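Local coordinates for tubulin-like protein CetZ2 (Haloferax volcanii, PDB 4B45), which binds GTP as a tubulin-like cytoskeletal protein of the archaeal cytoplasm and takes part in the control of cell shape, at residues Q56-G61 / N68-A73; G111-A116 / L150-R155; I97-G102 / K117-V122. All blocks are in the same frame, centred on the assembly; numbering follows the deposited sequence.

Interaction 1: residues Q56-G61 / N68-A73; sequences QDRVNG and NELGAA
Leu70 reaches across to Arg58 and Val59 with its two methyl groups, one for each partner. CD1 of Leu70 lies over one face of the Arg58 guanidinium, 3.3 Å above its plane and displaced toward the rim; its nearest atom there is Arg58 NH2, at 3.4 Å. CD2 of Leu70 packs against CG1 of Val59 at 3.7 Å, where the two side chains run past each other in opposite directions. Ala73, one helical turn on from Leu70, adds a looser touch, its CB 4.2 Å from Arg58 NH1 at an oblique approach.

Leu70 has CG anti to the backbone N (chi1 -173°); the Arg58 chain, bent at chi2 and chi3, lays its guanidinium against Leu70 CD1. The contact is therefore apolar packing plus a methyl on a cationic plane, small at 158 Å² in all.

Val64 touches both Val59 and Leu70, and Thr39 also packs on Val59, so loop residues pack on the same two side chains. The pair joins the short helix 56-59, which follows edge strand 50-53 of the sheet, to the N-terminal turns of helix 68-85, just beyond the GTP-binding glycines Gly65 and Gly66.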
loop_
_atom_site.group_PDB
_atom_site.type_symbol
_atom_site.label_atom_id
_atom_site.label_comp_id
_atom_site.label_asym_id
_atom_site.label_seq_id
_atom_site.Cartn_x
_atom_site.Cartn_y
_atom_site.Cartn_z
ATOM N N GLN A 56 11.709 -25.383 1.369
ATOM C CA GLN A 56 11.429 -26.689 1.985
ATOM C C GLN A 56 12.679 -27.471 2.374
ATOM O O GLN A 56 12.658 -28.242 3.331
ATOM C CB GLN A 56 10.553 -27.566 1.087
ATOM C CG GLN A 56 9.267 -26.894 0.646
ATOM C CD GLN A 56 9.428 -26.227 -0.696
ATOM O OE1 GLN A 56 10.328 -25.407 -0.885
ATOM N NE2 GLN A 56 8.584 -26.604 -1.652
ATOM N N ASP A 57 13.765 -27.266 1.639
ATOM C CA ASP A 57 15.012 -27.962 1.940
ATOM C C ASP A 57 15.657 -27.422 3.207
ATOM O O ASP A 57 16.558 -28.045 3.743
ATOM C CB ASP A 57 15.991 -27.828 0.772
ATOM C CG ASP A 57 16.349 -26.388 0.479
ATOM O OD1 ASP A 57 15.426 -25.546 0.397
ATOM O OD2 ASP A 57 17.558 -26.095 0.349
ATOM N N ARG A 58 15.206 -26.252 3.666
ATOM C CA ARG A 58 15.724 -25.627 4.892
ATOM C C ARG A 58 14.751 -25.744 6.072
ATOM O O ARG A 58 15.150 -26.115 7.169
ATOM C CB ARG A 58 16.007 -24.134 4.668
ATOM C CG ARG A 58 16.938 -23.808 3.520
ATOM C CD ARG A 58 18.368 -24.164 3.837
ATOM N NE ARG A 58 18.875 -23.463 5.015
ATOM C CZ ARG A 58 19.470 -22.275 4.988
ATOM N NH1 ARG A 58 19.626 -21.624 3.840
ATOM N NH2 ARG A 58 19.908 -21.736 6.116
ATOM N N VAL A 59 13.482 -25.410 5.842
ATOM C CA VAL A 59 12.502 -25.294 6.928
ATOM C C VAL A 59 11.231 -26.120 6.733
ATOM O O VAL A 59 10.238 -25.902 7.431
ATOM C CB VAL A 59 12.099 -23.816 7.170
ATOM C CG1 VAL A 59 13.345 -22.978 7.453
ATOM C CG2 VAL A 59 11.332 -23.254 5.967
ATOM N N ASN A 60 11.261 -27.050 5.780
ATOM C CA ASN A 60 10.214 -28.071 5.658
ATOM C C ASN A 60 8.765 -27.533 5.653
ATOM O O ASN A 60 7.884 -28.086 6.312
ATOM C CB ASN A 60 10.409 -29.109 6.771
ATOM C CG ASN A 60 9.574 -30.359 6.576
ATOM O OD1 ASN A 60 9.078 -30.637 5.480
ATOM N ND2 ASN A 60 9.411 -31.127 7.651
ATOM N N GLY A 61 8.518 -26.445 4.928
ATOM C CA GLY A 61 7.166 -25.917 4.820
ATOM C C GLY A 61 6.559 -25.311 6.079
ATOM O O GLY A 61 5.348 -25.044 6.117
ATOM N N ASN A 68 14.697 -13.248 10.324
ATOM C CA ASN A 68 14.890 -12.380 9.171
ATOM C C ASN A 68 16.010 -12.858 8.230
ATOM O O ASN A 68 15.867 -12.819 7.013
ATOM C CB ASN A 68 15.201 -10.962 9.679
ATOM C CG ASN A 68 15.194 -9.919 8.578
ATOM O OD1 ASN A 68 15.842 -10.072 7.543
ATOM N ND2 ASN A 68 14.465 -8.834 8.807
ATOM N N GLU A 69 17.125 -13.294 8.796
ATOM C CA GLU A 69 18.273 -13.685 7.990
ATOM C C GLU A 69 18.045 -15.014 7.262
ATOM O O GLU A 69 18.558 -15.234 6.167
ATOM C CB GLU A 69 19.533 -13.722 8.854
ATOM C CG GLU A 69 19.836 -12.374 9.500
ATOM C CD GLU A 69 21.030 -12.411 10.438
ATOM O OE1 GLU A 69 21.606 -13.505 10.638
ATOM O OE2 GLU A 69 21.391 -11.342 10.980
ATOM N N LEU A 70 17.261 -15.891 7.870
ATOM C CA LEU A 70 16.839 -17.117 7.207
ATOM C C LEU A 70 15.826 -16.797 6.107
ATOM O O LEU A 70 15.829 -17.432 5.050
ATOM C CB LEU A 70 16.242 -18.097 8.221
ATOM C CG LEU A 70 15.898 -19.500 7.722
ATOM C CD1 LEU A 70 17.072 -20.115 6.958
ATOM C CD2 LEU A 70 15.505 -20.378 8.903
ATOM N N GLY A 71 14.972 -15.805 6.360
ATOM C CA GLY A 71 14.000 -15.354 5.370
ATOM C C GLY A 71 14.655 -14.805 4.115
ATOM O O GLY A 71 14.162 -14.988 2.997
ATOM N N ALA A 72 15.771 -14.111 4.300
ATOM C CA ALA A 72 16.521 -13.550 3.186
ATOM C C ALA A 72 17.264 -14.642 2.392
ATOM O O ALA A 72 17.237 -14.643 1.164
ATOM C CB ALA A 72 17.508 -12.498 3.700
ATOM N N ALA A 73 17.920 -15.562 3.099
ATOM C CA ALA A 73 18.731 -16.620 2.469
ATOM C C ALA A 73 17.887 -17.525 1.580
ATOM O O ALA A 73 18.305 -17.920 0.489
ATOM C CB ALA A 73 19.435 -17.453 3.531
#

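Interaction 2: residues G111-A116 / L150-R155; sequences GAPVLA and LKTVAR
Pro113 of helix 107-120 packs against Thr152 and Val153 of helix 140-156, and it contributes 55 Å² of the 148 Å² buried here. Its CB presses on Thr152 CG2 at 3.5 Å, a carbon pair closer than ordinary van der Waals contact, with the two side chains at about a right angle. CG of Pro113 is nearest Val153 CG1, at 3.7 Å. The division is not strict, since CB also approaches Val153 CG1 and CG also approaches Thr152 CG2.

Val153, with 50 Å² buried, uses the same CG1 to reach the backbone: Val153 CG1 lies 3.8 Å from Pro113 CA and 4.4 Å from Ala112 C. Thr152, the third contributor, divides its two branches between different tasks. A chi1 of -53° sets CG2 trans to the main-chain N and facing the proline, while OG1 lies beside that N and is hydrogen-bonded to the carbonyl O of Arg148, one turn earlier in its own helix.

The short helical segments run nearly parallel, at 12°, with axes 9.0 Å apart, and Pro113 CA comes within 5.0 Å of Val153 CA. These are neighbouring helices of the Rossmann-like GTPase domain, and both lean on its sheet: Ala112 touches strand 96-102, and Val153 touches Val160 of strand 159-164.

Pro113 has no backbone N-H to give to the preceding turn, and the helix is kinked there. With the threonine hydroxyl bonded within its own helix, the two segments meet through carbon alone, so their association rests on shape and dispersion rather than on directional bonds.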
loop_
_atom_site.group_PDB
_atom_site.type_symbol
_atom_site.label_atom_id
_atom_site.label_comp_id
_atom_site.label_asym_id
_atom_site.label_seq_id
_atom_site.Cartn_x
_atom_site.Cartn_y
_atom_site.Cartn_z
ATOM N N GLY A 111 12.741 -11.685 2.838
ATOM C CA GLY A 111 12.595 -11.873 1.407
ATOM C C GLY A 111 12.170 -10.654 0.599
ATOM O O GLY A 111 12.512 -10.554 -0.575
ATOM N N ALA A 112 11.414 -9.730 1.193
ATOM C CA ALA A 112 10.919 -8.596 0.410
ATOM C C ALA A 112 12.035 -7.773 -0.229
ATOM O O ALA A 112 11.984 -7.503 -1.426
ATOM C CB ALA A 112 9.968 -7.703 1.233
ATOM N N PRO A 113 13.059 -7.380 0.557
ATOM C CA PRO A 113 14.100 -6.541 -0.046
ATOM C C PRO A 113 14.839 -7.294 -1.138
ATOM O O PRO A 113 15.178 -6.721 -2.175
ATOM C CB PRO A 113 15.064 -6.293 1.117
ATOM C CG PRO A 113 14.261 -6.540 2.349
ATOM C CD PRO A 113 13.313 -7.622 1.988
ATOM N N VAL A 114 15.098 -8.575 -0.885
ATOM C CA VAL A 114 15.778 -9.422 -1.847
ATOM C C VAL A 114 15.020 -9.491 -3.178
ATOM O O VAL A 114 15.598 -9.292 -4.240
ATOM C CB VAL A 114 15.990 -10.823 -1.264
ATOM C CG1 VAL A 114 16.650 -11.732 -2.281
ATOM C CG2 VAL A 114 16.826 -10.724 0.004
ATOM N N LEU A 115 13.725 -9.767 -3.114
ATOM C CA LEU A 115 12.913 -9.837 -4.319
ATOM C C LEU A 115 12.765 -8.453 -4.988
ATOM O O LEU A 115 12.778 -8.330 -6.229
ATOM C CB LEU A 115 11.550 -10.438 -3.979
ATOM C CG LEU A 115 10.640 -10.802 -5.142
ATOM C CD1 LEU A 115 11.386 -11.726 -6.071
ATOM C CD2 LEU A 115 9.353 -11.449 -4.632
ATOM N N ALA A 116 12.649 -7.409 -4.175
ATOM C CA ALA A 116 12.522 -6.058 -4.721
ATOM C C ALA A 116 13.781 -5.692 -5.492
ATOM O O ALA A 116 13.708 -5.186 -6.609
ATOM C CB ALA A 116 12.255 -5.041 -3.622
ATOM N N LEU A 150 12.695 -2.143 6.663
ATOM C CA LEU A 150 12.289 -0.827 6.172
ATOM C C LEU A 150 13.491 -0.075 5.628
ATOM O O LEU A 150 13.417 0.564 4.577
ATOM C CB LEU A 150 11.628 0.001 7.280
ATOM C CG LEU A 150 11.233 1.426 6.867
ATOM C CD1 LEU A 150 10.318 1.384 5.667
ATOM C CD2 LEU A 150 10.560 2.183 8.024
ATOM N N LYS A 151 14.605 -0.169 6.342
ATOM C CA LYS A 151 15.822 0.489 5.903
ATOM C C LYS A 151 16.259 -0.070 4.552
ATOM O O LYS A 151 16.624 0.670 3.660
ATOM C CB LYS A 151 16.927 0.312 6.941
ATOM C CG LYS A 151 17.577 1.603 7.384
ATOM C CD LYS A 151 18.805 1.310 8.236
ATOM C CE LYS A 151 19.708 2.530 8.370
ATOM N NZ LYS A 151 20.928 2.252 9.188
ATOM N N THR A 152 16.197 -1.384 4.398
ATOM C CA THR A 152 16.685 -1.999 3.172
ATOM C C THR A 152 15.775 -1.723 1.982
ATOM O O THR A 152 16.250 -1.345 0.910
ATOM C CB THR A 152 16.865 -3.517 3.314
ATOM O OG1 THR A 152 17.679 -3.804 4.460
ATOM C CG2 THR A 152 17.529 -4.075 2.071
ATOM N N VAL A 153 14.472 -1.912 2.159
ATOM C CA VAL A 153 13.554 -1.671 1.052
ATOM C C VAL A 153 13.530 -0.207 0.618
ATOM O O VAL A 153 13.325 0.079 -0.559
ATOM C CB VAL A 153 12.121 -2.175 1.328
ATOM C CG1 VAL A 153 12.123 -3.684 1.476
ATOM C CG2 VAL A 153 11.512 -1.490 2.557
ATOM N N ALA A 154 13.755 0.718 1.551
ATOM C CA ALA A 154 13.765 2.133 1.191
ATOM C C ALA A 154 14.924 2.478 0.262
ATOM O O ALA A 154 14.884 3.499 -0.424
ATOM C CB ALA A 154 13.794 3.017 2.419
ATOM N N ARG A 155 15.958 1.638 0.251
ATOM C CA ARG A 155 17.069 1.822 -0.678
ATOM C C ARG A 155 16.872 1.058 -1.982
ATOM O O ARG A 155 17.219 1.548 -3.044
ATOM C CB ARG A 155 18.392 1.382 -0.053
ATOM C CG ARG A 155 18.959 2.321 0.991
ATOM C CD ARG A 155 20.350 1.862 1.386
ATOM N NE ARG A 155 20.428 0.405 1.391
ATOM C CZ ARG A 155 21.561 -0.290 1.390
ATOM N NH1 ARG A 155 22.730 0.336 1.383
ATOM N NH2 ARG A 155 21.522 -1.616 1.391
#

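Interaction 3: residues I97-G102 / K117-V122; sequences IFVVAG and KALAGV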
loop_
_atom_site.group_PDB
_atom_site.type_symbol
_atom_site.label_atom_id
_atom_site.label_comp_id
_atom_site.label_asym_id
_atom_site.label_seq_id
_atom_site.Cartn_x
_atom_site.Cartn_y
_atom_site.Cartn_z
ATOM N N ILE A 97 5.129 -2.956 -10.406
ATOM C CA ILE A 97 5.077 -4.190 -9.627
ATOM C C ILE A 97 5.104 -3.866 -8.137
ATOM O O ILE A 97 5.960 -3.108 -7.668
ATOM C CB ILE A 97 6.262 -5.140 -9.951
ATOM C CG1 ILE A 97 6.212 -5.588 -11.409
ATOM C CG2 ILE A 97 6.222 -6.379 -9.038
ATOM C CD1 ILE A 97 7.405 -6.433 -11.817
ATOM N N PHE A 98 4.146 -4.405 -7.396
ATOM C CA PHE A 98 4.114 -4.222 -5.943
ATOM C C PHE A 98 4.588 -5.482 -5.218
ATOM O O PHE A 98 4.002 -6.547 -5.393
ATOM C CB PHE A 98 2.698 -3.891 -5.472
ATOM C CG PHE A 98 2.336 -2.425 -5.575
ATOM C CD1 PHE A 98 2.630 -1.556 -4.541
ATOM C CD2 PHE A 98 1.683 -1.933 -6.696
ATOM C CE1 PHE A 98 2.283 -0.212 -4.619
ATOM C CE2 PHE A 98 1.335 -0.598 -6.787
ATOM C CZ PHE A 98 1.635 0.263 -5.737
ATOM N N VAL A 99 5.664 -5.372 -4.439
ATOM C CA VAL A 99 6.035 -6.453 -3.533
ATOM C C VAL A 99 5.351 -6.177 -2.193
ATOM O O VAL A 99 5.683 -5.208 -1.514
ATOM C CB VAL A 99 7.572 -6.585 -3.340
ATOM C CG1 VAL A 99 7.882 -7.553 -2.197
ATOM C CG2 VAL A 99 8.247 -7.066 -4.619
ATOM N N VAL A 100 4.380 -7.011 -1.823
ATOM C CA VAL A 100 3.579 -6.769 -0.617
ATOM C C VAL A 100 4.093 -7.606 0.566
ATOM O O VAL A 100 4.149 -8.831 0.483
ATOM C CB VAL A 100 2.091 -7.102 -0.880
ATOM C CG1 VAL A 100 1.227 -6.662 0.265
ATOM C CG2 VAL A 100 1.626 -6.462 -2.192
ATOM N N ALA A 101 4.460 -6.948 1.664
ATOM C CA ALA A 101 5.051 -7.650 2.804
ATOM C C ALA A 101 4.753 -7.039 4.175
ATOM O O ALA A 101 4.653 -5.818 4.330
ATOM C CB ALA A 101 6.547 -7.765 2.627
ATOM N N GLY A 102 4.609 -7.913 5.164
ATOM C CA GLY A 102 4.679 -7.521 6.556
ATOM C C GLY A 102 6.142 -7.362 6.913
ATOM O O GLY A 102 6.912 -8.312 6.827
ATOM N N LYS A 117 14.934 -5.964 -4.890
ATOM C CA LYS A 117 16.214 -5.659 -5.516
ATOM C C LYS A 117 16.454 -6.502 -6.769
ATOM O O LYS A 117 17.085 -6.049 -7.717
ATOM C CB LYS A 117 17.356 -5.856 -4.519
ATOM C CG LYS A 117 18.723 -5.551 -5.083
ATOM C CD LYS A 117 19.804 -5.756 -4.038
ATOM C CE LYS A 117 21.171 -5.363 -4.584
ATOM N NZ LYS A 117 22.223 -5.406 -3.526
ATOM N N ALA A 118 15.944 -7.728 -6.780
ATOM C CA ALA A 118 16.073 -8.565 -7.969
ATOM C C ALA A 118 15.208 -8.046 -9.130
ATOM O O ALA A 118 15.657 -7.982 -10.279
ATOM C CB ALA A 118 15.736 -10.013 -7.637
ATOM N N LEU A 119 13.972 -7.670 -8.823
ATOM C CA LEU A 119 13.027 -7.194 -9.829
ATOM C C LEU A 119 13.406 -5.825 -10.382
ATOM O O LEU A 119 13.284 -5.567 -11.577
ATOM C CB LEU A 119 11.624 -7.131 -9.229
ATOM C CG LEU A 119 11.002 -8.506 -8.995
ATOM C CD1 LEU A 119 9.876 -8.468 -7.964
ATOM C CD2 LEU A 119 10.498 -9.046 -10.309
ATOM N N ALA A 120 13.863 -4.946 -9.497
ATOM C CA ALA A 120 14.253 -3.600 -9.885
ATOM C C ALA A 120 15.408 -3.626 -10.884
ATOM O O ALA A 120 15.589 -2.694 -11.662
ATOM C CB ALA A 120 14.633 -2.791 -8.654
ATOM N N GLY A 121 16.180 -4.706 -10.867
ATOM C CA GLY A 121 17.370 -4.782 -11.686
ATOM C C GLY A 121 17.162 -5.452 -13.026
ATOM O O GLY A 121 18.132 -5.841 -13.681
ATOM N N VAL A 122 15.906 -5.592 -13.441
ATOM C CA VAL A 122 15.604 -6.242 -14.717
ATOM C C VAL A 122 14.395 -5.663 -15.455
ATOM O O VAL A 122 14.423 -5.510 -16.679
ATOM C CB VAL A 122 15.412 -7.765 -14.559
ATOM C CG1 VAL A 122 16.755 -8.498 -14.579
ATOM C CG2 VAL A 122 14.602 -8.087 -13.310
#
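Leu119 packs on Ile97 and Val99 in a beta-alpha-beta unit of the Rossmann-like GTPase domain, made of strand 96-102, helix 107-120 and strand 127-133. It is the one residue of 117-122 that meets the strand, and its two methyls go one each to these alternate residues, whose side chains leave the strand on the helix-facing side; Phe98 between them points away from the helix.

The conformation of Leu119 explains the division. At chi1 -72° its CG is anti to the carbonyl carbon and next to the backbone N, and chi2 of 159° then spreads CD1 and CD2 along the direction of the strand. Val99 has chi1 170°, which turns CG2 toward the leucine while leaving CG1 to pack on CB of Ala112, further back in the same helix. Ile97 offers CD1, the end of its longer branch, to Leu119 CD2.

The interface is small, 109 Å² in all, and the nearest CA atoms, those of Ile97 and Leu119, are still 8.5 Å apart; the side chains alone bridge the layers. Ile6 of strand 3-8 touches both Ile97 and Leu119, and Met83 of helix 68-85 and Val127 of the next strand also pack on the leucine, adding to the apolar packing round it.

Of the two methyl contacts, Val99 CG2 to Leu119 CD1 is the shorter at 4.0 Å, and Ile97 CD1 to Leu119 CD2 the looser at 4.3 Å.

How the interactions relate
All three contacts lie in the Tubulin/FtsZ GTPase domain, on the same side of the chain's centre. Interaction 1 closes before the others open, whereas interactions 2 and 3 alternate along the chain and share helix 107-120. With centres about 8 Å apart, they meet where Ala112 CB lies 3.7 Å from Ala101 CB. That helix packs on both strand 96-102 and helix 140-156. Interaction 1 is about 17 Å from interaction 2, centre to centre, yet Ala72 O touches Val114 CG2 at 4.1 Å; the centres of interactions 1 and 3 are about 19 Å apart, without touching. GTP-binding Gly65 and Gly66 come just before helix 68-85, while Gly106, Ser107 and Gly108 span the start of helix 107-120.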